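Local coordinates for 3',5'-cyclic-nucleotide phosphodiesterase 1 (PDB 4OJV), which is a class-II phosphodiesterase with a metallo-beta-lactamase-like fold, which holds a pair of zinc ions, at residues A[139-144]-A[173-178]; A[207-212]-A[227-232]; A[282-287]-A[294-299]. All blocks are in the same frame, centred on the assembly; numbering follows the deposited sequence.

Contact 1. Residues A[139-144]-A[173-178]; sequences VNSPSI and LIWPDL
Helix 135-140 runs into a 3-10 segment, and residues 139-144 face the irregular segment 173-178, with 8.5 Å between the CA atoms of V139 and W175 and 8.2 Å between those of P142 and L178. The indole of W175 fills this gap. Its CG lies anti to the backbone N (chi1 -157°), which carries the six-membered ring toward the turn. CZ2 of W175 comes to 3.8 Å from CA of V139. P142 meets the same ring at its edge, near the plane, with CG 3.8 Å from CZ2 of W175. CD of P176, from the same segment as the indole, lies over one face of it, toward its rim.

The polar part of the contact is a weak hydrogen bond. NE1 of W175 donates to OG of S141 over 3.1 Å, with a bent N-H...O angle of 132°. The stronger partner of this hydroxyl is O of V138, three residues earlier. CD1 of L178 packs tightly on the same oxygen, 3.2 Å from OG of S141. Inside the turn, O of N140 accepts from both N and OG of S143, which arrive from opposite faces of the carbonyl plane.

The second subunit borders the contact. N140 ND2 bonds to P15 and E17 of that subunit, and W175 packs on its D132, a zinc ligand there. Within the chain, N140 and S143 rest on F118 of helix 110-119. I144 and L178 meet L186 of strand 186-190, so the contact lies between this helix and an outermost strand of the eight-stranded sheet.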
ATOM      1  N   VAL A 139       3.445  -6.780   2.938  1.00  9.46           N
ATOM      2  CA  VAL A 139       4.612  -6.402   2.138  1.00  9.38           C
ATOM      3  C   VAL A 139       5.862  -6.243   3.019  1.00  9.64           C
ATOM      4  O   VAL A 139       6.971  -6.570   2.588  1.00 10.55           O
ATOM      5  CB  VAL A 139       4.320  -5.178   1.260  1.00 10.08           C
ATOM      6  CG1 VAL A 139       5.562  -4.767   0.479  1.00 11.64           C
ATOM      7  CG2 VAL A 139       3.164  -5.484   0.303  1.00 11.11           C
ATOM      8  N   ASN A 140       5.683  -5.787   4.266  1.00  9.19           N
ATOM      9  CA  ASN A 140       6.815  -5.610   5.183  1.00  9.57           C
ATOM     10  C   ASN A 140       7.370  -6.945   5.695  1.00  9.57           C
ATOM     11  O   ASN A 140       8.505  -6.991   6.166  1.00 10.86           O
ATOM     12  CB  ASN A 140       6.443  -4.803   6.444  1.00  9.63           C
ATOM     13  CG  ASN A 140       6.017  -3.359   6.201  1.00  9.27           C
ATOM     14  OD1 ASN A 140       5.500  -2.746   7.136  1.00  9.89           O
ATOM     15  ND2 ASN A 140       6.249  -2.800   5.027  1.00  9.67           N
ATOM     16  N   SER A 141       6.576  -8.011   5.642  1.00 10.03           N
ATOM     17  CA  SER A 141       6.916  -9.249   6.350  1.00 11.05           C
ATOM     18  C   SER A 141       8.274  -9.899   6.016  1.00 10.93           C
ATOM     19  O   SER A 141       8.891 -10.479   6.903  1.00 12.02           O
ATOM     20  CB  SER A 141       5.760 -10.260   6.288  1.00 11.11           C
ATOM     21  OG  SER A 141       5.507 -10.695   4.960  1.00 11.70           O
ATOM     22  N   PRO A 142       8.769  -9.791   4.766  1.00 11.43           N
ATOM     23  CA  PRO A 142      10.077 -10.422   4.507  1.00 12.85           C
ATOM     24  C   PRO A 142      11.237  -9.798   5.291  1.00 12.80           C
ATOM     25  O   PRO A 142      12.293 -10.418   5.410  1.00 13.56           O
ATOM     26  CB  PRO A 142      10.259 -10.254   2.994  1.00 12.86           C
ATOM     27  CG  PRO A 142       8.858 -10.150   2.469  1.00 12.54           C
ATOM     28  CD  PRO A 142       8.131  -9.362   3.512  1.00 11.70           C
ATOM     29  N   SER A 143      11.029  -8.612   5.864  1.00 12.05           N
ATOM     30  CA  SER A 143      12.050  -8.006   6.736  1.00 12.11           C
ATOM     31  C   SER A 143      12.421  -8.922   7.898  1.00 12.52           C
ATOM     32  O   SER A 143      13.527  -8.822   8.429  1.00 13.81           O
ATOM     33  CB  SER A 143      11.581  -6.652   7.283  1.00 12.29           C
ATOM     34  OG  SER A 143      10.479  -6.802   8.169  1.00 15.48           O
ATOM     35  N   ILE A 144      11.513  -9.808   8.293  1.00 12.47           N
ATOM     36  CA  ILE A 144      11.761 -10.716   9.408  1.00 14.57           C
ATOM     37  C   ILE A 144      12.967 -11.635   9.133  1.00 14.94           C
ATOM     38  O   ILE A 144      13.574 -12.138  10.071  1.00 18.31           O
ATOM     39  CB  ILE A 144      10.495 -11.537   9.748  1.00 16.17           C
ATOM     40  CG1 ILE A 144       9.359 -10.621  10.204  1.00 17.48           C
ATOM     41  CG2 ILE A 144      10.773 -12.546  10.843  1.00 21.08           C
ATOM     42  CD1 ILE A 144       7.962 -11.178   9.984  1.00 21.53           C
ATOM     43  N   LEU A 173       0.326 -17.764  -3.294  1.00 11.13           N
ATOM     44  CA  LEU A 173      -0.289 -17.184  -4.484  1.00 11.59           C
ATOM     45  C   LEU A 173      -0.361 -15.651  -4.352  1.00 10.41           C
ATOM     46  O   LEU A 173       0.219 -14.917  -5.149  1.00 11.97           O
ATOM     47  CB  LEU A 173      -1.673 -17.803  -4.719  1.00 13.11           C
ATOM     48  CG  LEU A 173      -1.711 -19.326  -4.895  1.00 15.34           C
ATOM     49  CD1 LEU A 173      -3.122 -19.865  -4.726  1.00 17.48           C
ATOM     50  CD2 LEU A 173      -1.125 -19.759  -6.236  1.00 17.73           C
ATOM     51  N   ILE A 174      -1.040 -15.185  -3.307  1.00  9.57           N
ATOM     52  CA  ILE A 174      -1.094 -13.759  -2.974  1.00  9.53           C
ATOM     53  C   ILE A 174       0.201 -13.317  -2.280  1.00  9.75           C
ATOM     54  O   ILE A 174       0.663 -12.183  -2.446  1.00  9.93           O
ATOM     55  CB  ILE A 174      -2.346 -13.470  -2.112  1.00  9.63           C
ATOM     56  CG1 ILE A 174      -3.625 -13.686  -2.941  1.00 10.80           C
ATOM     57  CG2 ILE A 174      -2.286 -12.073  -1.489  1.00 10.88           C
ATOM     58  CD1 ILE A 174      -3.746 -12.794  -4.155  1.00 12.78           C
ATOM     59  N   TRP A 175       0.791 -14.222  -1.509  1.00  9.41           N
ATOM     60  CA  TRP A 175       2.061 -13.958  -0.833  1.00  9.51           C
ATOM     61  C   TRP A 175       2.721 -15.267  -0.514  1.00  9.70           C
ATOM     62  O   TRP A 175       2.018 -16.241  -0.233  1.00 10.38           O
ATOM     63  CB  TRP A 175       1.825 -13.179   0.462  1.00  9.21           C
ATOM     64  CG  TRP A 175       3.040 -12.422   0.910  1.00  9.12           C
ATOM     65  CD1 TRP A 175       3.805 -12.627   2.049  1.00  9.58           C
ATOM     66  CD2 TRP A 175       3.646 -11.294   0.215  1.00  9.65           C
ATOM     67  NE1 TRP A 175       4.842 -11.716   2.102  1.00 10.00           N
ATOM     68  CE2 TRP A 175       4.791 -10.882   1.019  1.00  9.88           C
ATOM     69  CE3 TRP A 175       3.358 -10.614  -0.961  1.00  9.57           C
ATOM     70  CZ2 TRP A 175       5.594  -9.811   0.652  1.00 10.48           C
ATOM     71  CZ3 TRP A 175       4.181  -9.551  -1.331  1.00 10.34           C
ATOM     72  CH2 TRP A 175       5.266  -9.155  -0.538  1.00 10.33           C
ATOM     73  N   PRO A 176       4.072 -15.314  -0.524  1.00 10.14           N
ATOM     74  CA  PRO A 176       4.718 -16.539  -0.045  1.00 10.58           C
ATOM     75  C   PRO A 176       4.199 -16.909   1.338  1.00 10.89           C
ATOM     76  O   PRO A 176       3.952 -16.025   2.176  1.00 11.60           O
ATOM     77  CB  PRO A 176       6.195 -16.144   0.010  1.00 12.28           C
ATOM     78  CG  PRO A 176       6.325 -15.154  -1.111  1.00 13.64           C
ATOM     79  CD  PRO A 176       5.067 -14.331  -1.000  1.00 11.60           C
ATOM     80  N   ASP A 177       4.008 -18.208   1.570  1.00 11.26           N
ATOM     81  CA  ASP A 177       3.450 -18.654   2.835  1.00 11.58           C
ATOM     82  C   ASP A 177       4.540 -18.682   3.909  1.00 12.42           C
ATOM     83  O   ASP A 177       5.102 -19.730   4.248  1.00 12.73           O
ATOM     84  CB  ASP A 177       2.755 -20.012   2.700  1.00 12.37           C
ATOM     85  CG  ASP A 177       2.060 -20.432   3.980  1.00 14.00           C
ATOM     86  OD1 ASP A 177       2.204 -19.724   5.011  1.00 14.56           O
ATOM     87  OD2 ASP A 177       1.370 -21.477   3.944  1.00 14.82           O
ATOM     88  N   LEU A 178       4.814 -17.509   4.469  1.00 12.66           N
ATOM     89  CA  LEU A 178       5.876 -17.364   5.458  1.00 13.45           C
ATOM     90  C   LEU A 178       5.541 -18.104   6.736  1.00 13.53           C
ATOM     91  O   LEU A 178       6.447 -18.447   7.490  1.00 15.28           O
ATOM     92  CB  LEU A 178       6.164 -15.890   5.750  1.00 14.75           C
ATOM     93  CG  LEU A 178       6.550 -15.050   4.531  1.00 16.01           C
ATOM     94  CD1 LEU A 178       6.869 -13.629   4.969  1.00 17.08           C
ATOM     95  CD2 LEU A 178       7.709 -15.657   3.759  1.00 18.16           C
TER

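Contact 2. Residues A[207-212]-A[227-232]; sequences IPFKVH and FYIFRD
I207 pairs with I229 and F209 with F227 as antiparallel hydrogen-bonded pairs, and the N and O of all four residues are used. N of I207 donates to O of I229 at 2.9 Å, and N of I229 returns a nearly straight bond to O of I207 (178°). N of F227 reaches O of F209 at 2.8 Å. O of F227 accepts from N of F209 and also receives a CA-H contact from P208.

P208 has no N-H, and it faces Y228 in the non-hydrogen-bonded pair. Their outward backbone bonds go to K194 and V241. The hydroxyl of Y228 is bonded to O of I126, while its ring meets CB of P208.

The R231 guanidinium forms a salt bridge with D205, and CD1 of I207 lies over one of its faces. In V211, CG1 stands opposite the carbonyl carbon (chi1 -60°), which sets it over the centre of the F227 ring in a CH-pi contact, 3.8 Å from the centroid. CD1 of I229 touches CE1 of F209 at 3.7 Å.

The F209 and F227 rings meet F260 of helix 256-267 edge-to-face, and I229 also packs on it. This is a beta hairpin within a sheet covered by a helix, as expected of the layered metallo-beta-lactamase-like fold.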
ATOM      1  N   ILE A 207      -8.708  -7.517  25.008  1.00 13.09           N
ATOM      2  CA  ILE A 207     -10.044  -8.105  25.020  1.00 13.48           C
ATOM      3  C   ILE A 207     -10.709  -7.798  23.674  1.00 12.09           C
ATOM      4  O   ILE A 207     -11.051  -6.645  23.409  1.00 12.39           O
ATOM      5  CB  ILE A 207     -10.927  -7.572  26.184  1.00 14.07           C
ATOM      6  CG1 ILE A 207     -10.095  -7.295  27.453  1.00 16.63           C
ATOM      7  CG2 ILE A 207     -12.064  -8.549  26.451  1.00 15.94           C
ATOM      8  CD1 ILE A 207     -10.844  -6.546  28.541  1.00 17.53           C
ATOM      9  N   PRO A 208     -10.877  -8.823  22.819  1.00 12.30           N
ATOM     10  CA  PRO A 208     -11.448  -8.604  21.487  1.00 12.29           C
ATOM     11  C   PRO A 208     -12.950  -8.897  21.423  1.00 12.87           C
ATOM     12  O   PRO A 208     -13.428  -9.845  22.059  1.00 13.90           O
ATOM     13  CB  PRO A 208     -10.687  -9.617  20.633  1.00 12.29           C
ATOM     14  CG  PRO A 208     -10.447 -10.764  21.564  1.00 13.29           C
ATOM     15  CD  PRO A 208     -10.294 -10.174  22.946  1.00 12.65           C
ATOM     16  N   PHE A 209     -13.669  -8.083  20.651  1.00 11.98           N
ATOM     17  CA  PHE A 209     -15.109  -8.229  20.469  1.00 12.80           C
ATOM     18  C   PHE A 209     -15.434  -8.165  18.993  1.00 12.70           C
ATOM     19  O   PHE A 209     -14.931  -7.295  18.277  1.00 13.05           O
ATOM     20  CB  PHE A 209     -15.840  -7.108  21.201  1.00 14.42           C
ATOM     21  CG  PHE A 209     -15.761  -7.228  22.695  1.00 15.23           C
ATOM     22  CD1 PHE A 209     -14.648  -6.753  23.381  1.00 15.19           C
ATOM     23  CD2 PHE A 209     -16.794  -7.822  23.414  1.00 17.16           C
ATOM     24  CE1 PHE A 209     -14.560  -6.878  24.760  1.00 17.31           C
ATOM     25  CE2 PHE A 209     -16.710  -7.948  24.799  1.00 18.07           C
ATOM     26  CZ  PHE A 209     -15.590  -7.476  25.465  1.00 18.30           C
ATOM     27  N   LYS A 210     -16.298  -9.066  18.544  1.00 13.05           N
ATOM     28  CA  LYS A 210     -16.714  -9.083  17.158  1.00 12.91           C
ATOM     29  C   LYS A 210     -17.796  -8.029  16.906  1.00 13.26           C
ATOM     30  O   LYS A 210     -18.680  -7.814  17.742  1.00 13.94           O
ATOM     31  CB  LYS A 210     -17.216 -10.477  16.805  1.00 13.95           C
ATOM     32  CG  LYS A 210     -17.390 -10.734  15.323  1.00 14.64           C
ATOM     33  CD  LYS A 210     -17.798 -12.181  15.073  1.00 17.13           C
ATOM     34  CE  LYS A 210     -19.258 -12.416  15.424  1.00 18.60           C
ATOM     35  NZ  LYS A 210     -19.680 -13.829  15.202  1.00 24.20           N
ATOM     36  N   VAL A 211     -17.722  -7.373  15.749  1.00 12.78           N
ATOM     37  CA  VAL A 211     -18.719  -6.387  15.326  1.00 12.27           C
ATOM     38  C   VAL A 211     -19.083  -6.630  13.853  1.00 12.30           C
ATOM     39  O   VAL A 211     -18.422  -7.422  13.166  1.00 11.87           O
ATOM     40  CB  VAL A 211     -18.256  -4.918  15.558  1.00 12.32           C
ATOM     41  CG1 VAL A 211     -17.978  -4.646  17.032  1.00 13.48           C
ATOM     42  CG2 VAL A 211     -17.045  -4.563  14.699  1.00 12.94           C
ATOM     43  N   HIS A 212     -20.130  -5.957  13.377  1.00 12.42           N
ATOM     44  CA  HIS A 212     -20.542  -6.054  11.974  1.00 12.80           C
ATOM     45  C   HIS A 212     -19.878  -5.028  11.092  1.00 12.34           C
ATOM     46  O   HIS A 212     -19.704  -3.871  11.487  1.00 12.97           O
ATOM     47  CB  HIS A 212     -22.048  -5.889  11.825  1.00 13.87           C
ATOM     48  CG  HIS A 212     -22.861  -6.947  12.521  1.00 14.65           C
ATOM     49  ND1 HIS A 212     -22.883  -8.239  12.140  1.00 17.01           N
ATOM     50  CD2 HIS A 212     -23.699  -6.844  13.612  1.00 14.92           C
ATOM     51  CE1 HIS A 212     -23.714  -8.923  12.953  1.00 16.71           C
ATOM     52  NE2 HIS A 212     -24.211  -8.068  13.851  1.00 18.81           N
ATOM     53  N   PHE A 227     -13.407  -5.031  17.573  1.00 10.83           N
ATOM     54  CA  PHE A 227     -12.984  -3.957  18.463  1.00 11.16           C
ATOM     55  C   PHE A 227     -12.027  -4.570  19.484  1.00 10.67           C
ATOM     56  O   PHE A 227     -12.293  -5.655  20.021  1.00 12.51           O
ATOM     57  CB  PHE A 227     -14.179  -3.411  19.239  1.00 11.97           C
ATOM     58  CG  PHE A 227     -15.079  -2.458  18.472  1.00 11.43           C
ATOM     59  CD1 PHE A 227     -14.984  -2.243  17.093  1.00 11.14           C
ATOM     60  CD2 PHE A 227     -16.078  -1.783  19.173  1.00 12.62           C
ATOM     61  CE1 PHE A 227     -15.847  -1.358  16.454  1.00 11.74           C
ATOM     62  CE2 PHE A 227     -16.941  -0.908  18.538  1.00 13.04           C
ATOM     63  CZ  PHE A 227     -16.829  -0.692  17.178  1.00 12.22           C
ATOM     64  N   TYR A 228     -10.919  -3.887  19.747  1.00 10.71           N
ATOM     65  CA  TYR A 228      -9.971  -4.325  20.764  1.00 11.13           C
ATOM     66  C   TYR A 228      -9.930  -3.370  21.935  1.00 11.62           C
ATOM     67  O   TYR A 228      -9.722  -2.167  21.756  1.00 12.10           O
ATOM     68  CB  TYR A 228      -8.568  -4.400  20.166  1.00 10.89           C
ATOM     69  CG  TYR A 228      -8.333  -5.554  19.225  1.00 10.19           C
ATOM     70  CD1 TYR A 228      -8.116  -6.839  19.712  1.00 10.63           C
ATOM     71  CD2 TYR A 228      -8.298  -5.359  17.840  1.00 10.36           C
ATOM     72  CE1 TYR A 228      -7.881  -7.901  18.855  1.00 10.64           C
ATOM     73  CE2 TYR A 228      -8.068  -6.417  16.975  1.00 10.54           C
ATOM     74  CZ  TYR A 228      -7.858  -7.686  17.488  1.00 10.20           C
ATOM     75  OH  TYR A 228      -7.627  -8.769  16.667  1.00 11.32           O
ATOM     76  N   ILE A 229     -10.101  -3.914  23.139  1.00 11.67           N
ATOM     77  CA  ILE A 229      -9.809  -3.172  24.367  1.00 12.16           C
ATOM     78  C   ILE A 229      -8.403  -3.534  24.829  1.00 10.81           C
ATOM     79  O   ILE A 229      -8.079  -4.718  24.956  1.00 12.16           O
ATOM     80  CB  ILE A 229     -10.800  -3.487  25.511  1.00 12.24           C
ATOM     81  CG1 ILE A 229     -12.247  -3.300  25.036  1.00 13.47           C
ATOM     82  CG2 ILE A 229     -10.481  -2.637  26.745  1.00 13.85           C
ATOM     83  CD1 ILE A 229     -13.297  -3.703  26.052  1.00 14.37           C
ATOM     84  N   PHE A 230      -7.577  -2.519  25.072  1.00 10.46           N
ATOM     85  CA  PHE A 230      -6.282  -2.711  25.727  1.00 11.36           C
ATOM     86  C   PHE A 230      -6.351  -2.083  27.104  1.00 11.11           C
ATOM     87  O   PHE A 230      -6.669  -0.907  27.226  1.00 11.75           O
ATOM     88  CB  PHE A 230      -5.131  -2.116  24.906  1.00 11.79           C
ATOM     89  CG  PHE A 230      -4.931  -2.794  23.581  1.00 11.77           C
ATOM     90  CD1 PHE A 230      -5.625  -2.367  22.449  1.00 11.91           C
ATOM     91  CD2 PHE A 230      -4.093  -3.901  23.474  1.00 12.51           C
ATOM     92  CE1 PHE A 230      -5.453  -3.014  21.235  1.00 12.48           C
ATOM     93  CE2 PHE A 230      -3.920  -4.551  22.260  1.00 13.10           C
ATOM     94  CZ  PHE A 230      -4.610  -4.107  21.145  1.00 12.15           C
ATOM     95  N   ARG A 231      -6.054  -2.881  28.127  1.00 12.75           N
ATOM     96  CA  ARG A 231      -6.113  -2.412  29.509  1.00 12.75           C
ATOM     97  C   ARG A 231      -4.756  -2.533  30.179  1.00 11.77           C
ATOM     98  O   ARG A 231      -4.178  -3.620  30.234  1.00 13.17           O
ATOM     99  CB  ARG A 231      -7.161  -3.192  30.297  1.00 13.78           C
ATOM    100  CG  ARG A 231      -7.182  -2.852  31.789  1.00 14.36           C
ATOM    101  CD  ARG A 231      -8.409  -3.416  32.487  1.00 16.49           C
ATOM    102  NE  ARG A 231      -8.449  -4.866  32.366  1.00 15.84           N
ATOM    103  CZ  ARG A 231      -9.557  -5.590  32.289  1.00 16.52           C
ATOM    104  NH1 ARG A 231     -10.751  -5.002  32.337  1.00 18.92           N
ATOM    105  NH2 ARG A 231      -9.469  -6.911  32.168  1.00 17.80           N
ATOM    106  N   ASP A 232      -4.245  -1.413  30.680  1.00 12.53           N
ATOM    107  CA  ASP A 232      -3.040  -1.441  31.494  1.00 13.18           C
ATOM    108  C   ASP A 232      -3.418  -1.969  32.874  1.00 14.35           C
ATOM    109  O   ASP A 232      -4.230  -1.357  33.564  1.00 15.05           O
ATOM    110  CB  ASP A 232      -2.452  -0.045  31.627  1.00 14.36           C
ATOM    111  CG  ASP A 232      -1.262  -0.013  32.543  1.00 15.07           C
ATOM    112  OD1 ASP A 232      -0.331  -0.797  32.312  1.00 15.23           O
ATOM    113  OD2 ASP A 232      -1.273   0.778  33.501  1.00 16.66           O
TER

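Contact 3. Residues A[282-287]-A[294-299]; sequences CPLSSK and HLSPIY. With SO4 (sulfate ion), chain B.
L284 holds CG beside its backbone N (chi1 -71°). CD1 continues anti to CA (chi2 169°), and this turns the other branch, CD2, onto the start of helix 297-311. There CD2 of L284 lies 3.6 Å from N of I298 and also touches its CB. The leucine side chain crosses that of I298 at about a right angle. CD2 of L284 packs on CD of P297 as well, at 3.9 Å.

The backbones meet next to this leucine. N of C282 gives a weak hydrogen bond to O of L295, 3.3 Å long. O of C282 is buried and has no hydrogen-bond partner in the model. Carbon-bound hydrogens face it instead: CA of S296 makes a CA-H...O contact with O of C282 at 3.3 Å, and CD of P297 comes to 3.1 Å from the same oxygen.

S296 is the N-cap residue of helix 297-311, and P297 opens the first turn. The contact holds the loop that follows strand 273-279 against the start of this helix in the metallo-beta-lactamase-like fold. E343 of helix 336-350 accepts from N of L284 and packs on both prolines.

H294 turns toward the metal site. Its ring meets those of the zinc ligands H213 and H326. E279 fixes the rotation of the imidazole through ND1. NE2 of H294 donates to O2 of the sulfate over 2.6 Å, at an angle of 161°, with the sulfate at the ring edge. K328 binds the same sulfate, which probably came from the crystallisation liquor.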
ATOM      1  N   CYS A 282     -17.502   8.367   6.417  1.00 12.56           N
ATOM      2  CA  CYS A 282     -18.241   9.244   5.519  1.00 13.49           C
ATOM      3  C   CYS A 282     -18.902  10.389   6.268  1.00 13.80           C
ATOM      4  O   CYS A 282     -19.290  10.227   7.436  1.00 13.79           O
ATOM      5  CB  CYS A 282     -19.349   8.464   4.829  1.00 15.92           C
ATOM      6  SG  CYS A 282     -18.791   7.039   3.893  1.00 17.66           S
ATOM      7  N   PRO A 283     -19.067  11.548   5.595  1.00 14.93           N
ATOM      8  CA  PRO A 283     -19.871  12.638   6.147  1.00 15.66           C
ATOM      9  C   PRO A 283     -21.359  12.321   6.032  1.00 15.24           C
ATOM     10  O   PRO A 283     -21.744  11.298   5.455  1.00 17.32           O
ATOM     11  CB  PRO A 283     -19.516  13.818   5.242  1.00 16.90           C
ATOM     12  CG  PRO A 283     -19.199  13.189   3.929  1.00 19.10           C
ATOM     13  CD  PRO A 283     -18.519  11.886   4.266  1.00 16.46           C
ATOM     14  N   LEU A 284     -22.192  13.217   6.557  1.00 16.07           N
ATOM     15  CA  LEU A 284     -23.642  13.033   6.493  1.00 18.01           C
ATOM     16  C   LEU A 284     -24.198  12.949   5.071  1.00 19.62           C
ATOM     17  O   LEU A 284     -25.195  12.255   4.847  1.00 24.59           O
ATOM     18  CB  LEU A 284     -24.363  14.136   7.268  1.00 18.51           C
ATOM     19  CG  LEU A 284     -24.244  14.084   8.794  1.00 18.50           C
ATOM     20  CD1 LEU A 284     -24.776  15.374   9.398  1.00 19.75           C
ATOM     21  CD2 LEU A 284     -24.965  12.873   9.373  1.00 20.41           C
ATOM     22  N   SER A 285     -23.562  13.642   4.123  1.00 19.96           N
ATOM     23  CA  SER A 285     -24.027  13.634   2.728  1.00 26.88           C
ATOM     24  C   SER A 285     -24.080  12.198   2.202  1.00 32.81           C
ATOM     25  O   SER A 285     -23.057  11.512   2.141  1.00 37.17           O
ATOM     26  CB  SER A 285     -23.156  14.531   1.843  1.00 31.16           C
ATOM     27  OG  SER A 285     -21.808  14.095   1.823  1.00 37.82           O
ATOM     28  N   SER A 286     -25.289  11.769   1.833  1.00 40.68           N
ATOM     29  CA  SER A 286     -25.633  10.353   1.593  1.00 44.99           C
ATOM     30  C   SER A 286     -24.541   9.461   0.980  1.00 44.87           C
ATOM     31  O   SER A 286     -23.689   8.942   1.704  1.00 47.83           O
ATOM     32  CB  SER A 286     -26.940  10.245   0.792  1.00 49.90           C
ATOM     33  OG  SER A 286     -28.054  10.644   1.573  1.00 55.50           O
ATOM     34  N   LYS A 287     -24.583   9.290  -0.344  1.00 47.81           N
ATOM     35  CA  LYS A 287     -23.695   8.375  -1.081  1.00 45.44           C
ATOM     36  C   LYS A 287     -23.660   6.955  -0.485  1.00 41.03           C
ATOM     37  O   LYS A 287     -22.680   6.577   0.162  1.00 39.46           O
ATOM     38  CB  LYS A 287     -22.280   8.961  -1.214  1.00 45.56           C
ATOM     39  CG  LYS A 287     -22.154  10.069  -2.247  1.00 46.57           C
ATOM     40  CD  LYS A 287     -20.702  10.470  -2.452  1.00 48.26           C
ATOM     41  CE  LYS A 287     -20.558  11.450  -3.606  1.00 44.71           C
ATOM     42  NZ  LYS A 287     -19.131  11.762  -3.898  1.00 44.31           N
ATOM     43  N   HIS A 294     -19.988   0.904   6.994  1.00 13.01           N
ATOM     44  CA  HIS A 294     -19.274   1.969   7.702  1.00 12.34           C
ATOM     45  C   HIS A 294     -20.189   2.864   8.487  1.00 12.34           C
ATOM     46  O   HIS A 294     -21.418   2.689   8.466  1.00 14.29           O
ATOM     47  CB  HIS A 294     -18.464   2.796   6.704  1.00 12.57           C
ATOM     48  CG  HIS A 294     -17.328   2.034   6.073  1.00 11.21           C
ATOM     49  ND1 HIS A 294     -16.304   1.534   6.794  1.00 11.02           N
ATOM     50  CD2 HIS A 294     -17.092   1.671   4.755  1.00 12.04           C
ATOM     51  CE1 HIS A 294     -15.444   0.906   5.974  1.00 11.40           C
ATOM     52  NE2 HIS A 294     -15.927   0.986   4.727  1.00 12.70           N
ATOM     53  N   LEU A 295     -19.590   3.833   9.177  1.00 12.45           N
ATOM     54  CA  LEU A 295     -20.328   4.851   9.913  1.00 12.28           C
ATOM     55  C   LEU A 295     -20.312   6.205   9.223  1.00 13.35           C
ATOM     56  O   LEU A 295     -19.369   6.546   8.500  1.00 13.54           O
ATOM     57  CB  LEU A 295     -19.765   5.001  11.333  1.00 12.83           C
ATOM     58  CG  LEU A 295     -19.788   3.777  12.253  1.00 12.96           C
ATOM     59  CD1 LEU A 295     -19.141   4.109  13.588  1.00 13.85           C
ATOM     60  CD2 LEU A 295     -21.198   3.246  12.477  1.00 15.31           C
ATOM     61  N   SER A 296     -21.380   6.965   9.458  1.00 14.03           N
ATOM     62  CA  SER A 296     -21.429   8.395   9.187  1.00 14.91           C
ATOM     63  C   SER A 296     -21.656   9.087  10.535  1.00 13.93           C
ATOM     64  O   SER A 296     -21.845   8.408  11.547  1.00 14.44           O
ATOM     65  CB  SER A 296     -22.565   8.716   8.225  1.00 16.19           C
ATOM     66  OG  SER A 296     -23.792   8.716   8.930  1.00 19.13           O
ATOM     67  N   PRO A 297     -21.636  10.436  10.571  1.00 14.26           N
ATOM     68  CA  PRO A 297     -21.689  11.070  11.889  1.00 14.05           C
ATOM     69  C   PRO A 297     -22.930  10.766  12.726  1.00 14.68           C
ATOM     70  O   PRO A 297     -22.815  10.650  13.945  1.00 15.43           O
ATOM     71  CB  PRO A 297     -21.575  12.566  11.561  1.00 14.62           C
ATOM     72  CG  PRO A 297     -20.743  12.574  10.322  1.00 14.87           C
ATOM     73  CD  PRO A 297     -21.302  11.424   9.529  1.00 14.97           C
ATOM     74  N   ILE A 298     -24.086  10.599  12.089  1.00 14.05           N
ATOM     75  CA  ILE A 298     -25.298  10.279  12.835  1.00 16.21           C
ATOM     76  C   ILE A 298     -25.199   8.886  13.461  1.00 15.55           C
ATOM     77  O   ILE A 298     -25.575   8.696  14.612  1.00 15.75           O
ATOM     78  CB  ILE A 298     -26.587  10.457  11.986  1.00 18.38           C
ATOM     79  CG1 ILE A 298     -27.845  10.210  12.832  1.00 20.49           C
ATOM     80  CG2 ILE A 298     -26.571   9.574  10.744  1.00 19.45           C
ATOM     81  CD1 ILE A 298     -27.979  11.139  14.022  1.00 23.27           C
ATOM     82  N   TYR A 299     -24.653   7.922  12.724  1.00 15.20           N
ATOM     83  CA  TYR A 299     -24.524   6.573  13.252  1.00 15.42           C
ATOM     84  C   TYR A 299     -23.473   6.484  14.361  1.00 13.72           C
ATOM     85  O   TYR A 299     -23.685   5.808  15.376  1.00 15.03           O
ATOM     86  CB  TYR A 299     -24.258   5.563  12.138  1.00 17.39           C
ATOM     87  CG  TYR A 299     -25.400   5.489  11.147  1.00 21.58           C
ATOM     88  CD1 TYR A 299     -26.610   4.883  11.491  1.00 25.36           C
ATOM     89  CD2 TYR A 299     -25.276   6.037   9.873  1.00 24.88           C
ATOM     90  CE1 TYR A 299     -27.662   4.821  10.586  1.00 27.65           C
ATOM     91  CE2 TYR A 299     -26.320   5.983   8.960  1.00 26.97           C
ATOM     92  CZ  TYR A 299     -27.506   5.375   9.321  1.00 29.22           C
ATOM     93  OH  TYR A 299     -28.537   5.321   8.414  1.00 34.89           O
TER
HETATM   94  S   SO4 B 401     -13.397  -0.568   3.476  1.00 17.23           S
HETATM   95  O1  SO4 B 401     -12.493  -1.194   2.473  1.00 17.96           O
HETATM   96  O2  SO4 B 401     -14.398   0.282   2.763  1.00 17.99           O
HETATM   97  O3  SO4 B 401     -14.082  -1.619   4.296  1.00 16.87           O
HETATM   98  O4  SO4 B 401     -12.546   0.301   4.329  1.00 19.18           O

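Contact 2 is the most central, its centre about 11 Å from the centre of the chain; the centres of contacts 1 and 3 lie at about 22 and 19 Å. Contact 1 is still buried, enclosed by its own chain and bordered by the second subunit. Contact 3 is only partly buried, and E146 of the second subunit reaches it through a salt bridge to K287. Contacts 2 and 3 both belong to the seven-stranded sheet and its connections, their nearest atoms about 6 Å apart. Contact 1 sits beside the other large sheet. Contact 2 relies on regular strand pairing. Contacts 1 and 3 rely on apolar packing, each with a single weak hydrogen bond between its segments.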